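PDB 4XT0: protein LigF from Sphingobium sp. SYK-6, which cleaves beta-aryl ether bonds of lignin stereospecifically with the help of glutathione, as a beta-etherase of the glutathione S-transferase superfamily. Local coordinates for residues 101-105 with 174-178. Numbering follows the deposited sequence.
Sequences VWTKW and SVARL
Trp102 sets the benzene rim of its indole against one face of the Arg177 guanidinium, with CH2 of Trp102 3.7 Å from NH1 of Arg177. The two planes stand 58° apart, far from a flat stack. Arg177 reaches this place through a kink in its chain (chi2 61°), and its NH1 is also hydrogen-bonded to Thr181, one turn further along helix 161-182. On another side of the Trp102 rim, CZ3 meets the CD2 methyl of Leu178 at 3.7 Å. Trp105, whose CG is anti to the backbone N (chi1 178°), sends its six-membered ring straight across to Ser174: CH2 of Trp105 lies 3.6 Å from O of Ser174, which approaches the ring edge near its plane. The OG of Ser174 is itself hydrogen-bonded to the backbone O of Lys170. An alanine in place of Arg177 would probably take away the group that the Trp102 rim packs against and lose the hydrogen bond to the Thr181 hydroxyl. Within the all-helical C-terminal domain of the GST fold, long indoles thus bridge nearly antiparallel helix segments whose axes stay 13.2 Å apart, which suggests that these segments cohere mainly through van der Waals contact.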
# COMPACT_ATOMS: atom_id res chain seq x y z
N VAL A 101 -0.89 5.46 -8.09
CA VAL A 101 -0.71 4.07 -8.49
C VAL A 101 0.78 3.72 -8.33
O VAL A 101 1.11 2.65 -7.82
CB VAL A 101 -1.20 3.80 -9.94
CG1 VAL A 101 -0.82 2.38 -10.38
CG2 VAL A 101 -2.72 3.98 -10.03
N TRP A 102 1.66 4.63 -8.74
CA TRP A 102 3.10 4.41 -8.57
C TRP A 102 3.54 4.39 -7.12
O TRP A 102 4.39 3.58 -6.74
CB TRP A 102 3.93 5.49 -9.30
CG TRP A 102 4.08 5.25 -10.76
CD1 TRP A 102 3.50 5.95 -11.77
CD2 TRP A 102 4.87 4.23 -11.38
NE1 TRP A 102 3.86 5.44 -12.98
CE2 TRP A 102 4.70 4.37 -12.78
CE3 TRP A 102 5.69 3.20 -10.90
CZ2 TRP A 102 5.33 3.53 -13.70
CZ3 TRP A 102 6.32 2.37 -11.82
CH2 TRP A 102 6.14 2.54 -13.20
N THR A 103 3.01 5.31 -6.31
CA THR A 103 3.52 5.42 -4.94
C THR A 103 3.02 4.23 -4.11
O THR A 103 3.75 3.71 -3.28
CB THR A 103 3.15 6.77 -4.26
OG1 THR A 103 1.73 6.94 -4.19
CG2 THR A 103 3.78 7.96 -5.02
N LYS A 104 1.79 3.79 -4.34
CA LYS A 104 1.28 2.67 -3.58
C LYS A 104 1.94 1.37 -4.06
O LYS A 104 2.10 0.42 -3.29
CB LYS A 104 -0.25 2.59 -3.66
CG LYS A 104 -0.80 1.97 -4.96
CD LYS A 104 -2.29 2.34 -5.11
CE LYS A 104 -3.15 1.77 -3.96
NZ LYS A 104 -3.27 0.25 -4.09
N TRP A 105 2.36 1.33 -5.32
CA TRP A 105 3.08 0.17 -5.82
C TRP A 105 4.45 0.05 -5.15
O TRP A 105 4.93 -1.05 -4.91
CB TRP A 105 3.23 0.25 -7.33
CG TRP A 105 4.01 -0.87 -7.94
CD1 TRP A 105 3.57 -2.14 -8.19
CD2 TRP A 105 5.35 -0.79 -8.42
NE1 TRP A 105 4.57 -2.87 -8.79
CE2 TRP A 105 5.67 -2.07 -8.95
CE3 TRP A 105 6.31 0.21 -8.45
CZ2 TRP A 105 6.92 -2.35 -9.49
CZ3 TRP A 105 7.56 -0.07 -9.00
CH2 TRP A 105 7.85 -1.34 -9.51
N SER A 174 10.08 -5.74 -10.83
CA SER A 174 9.96 -4.32 -10.48
C SER A 174 10.78 -3.44 -11.40
O SER A 174 10.32 -2.38 -11.85
CB SER A 174 10.41 -4.08 -9.03
OG SER A 174 9.56 -4.73 -8.10
N VAL A 175 12.00 -3.87 -11.68
CA VAL A 175 12.91 -3.13 -12.54
C VAL A 175 12.44 -3.12 -14.00
O VAL A 175 12.56 -2.09 -14.68
CB VAL A 175 14.34 -3.73 -12.42
CG1 VAL A 175 15.17 -3.43 -13.64
CG2 VAL A 175 15.00 -3.22 -11.14
N ALA A 176 11.90 -4.24 -14.48
CA ALA A 176 11.32 -4.30 -15.82
C ALA A 176 10.14 -3.33 -15.94
O ALA A 176 9.96 -2.67 -16.97
CB ALA A 176 10.87 -5.73 -16.16
N ARG A 177 9.33 -3.22 -14.89
CA ARG A 177 8.16 -2.34 -14.95
C ARG A 177 8.58 -0.87 -15.06
O ARG A 177 7.98 -0.08 -15.80
CB ARG A 177 7.27 -2.53 -13.72
CG ARG A 177 6.07 -1.60 -13.70
CD ARG A 177 5.18 -1.85 -14.92
NE ARG A 177 4.10 -0.87 -14.98
CZ ARG A 177 4.18 0.29 -15.62
NH1 ARG A 177 5.28 0.61 -16.29
NH2 ARG A 177 3.14 1.12 -15.61
N LEU A 178 9.62 -0.50 -14.31
CA LEU A 178 10.14 0.85 -14.33
C LEU A 178 10.72 1.18 -15.69
O LEU A 178 10.51 2.29 -16.20
CB LEU A 178 11.20 1.04 -13.23
CG LEU A 178 10.67 1.12 -11.80
CD1 LEU A 178 11.80 0.94 -10.80
CD2 LEU A 178 9.96 2.45 -11.56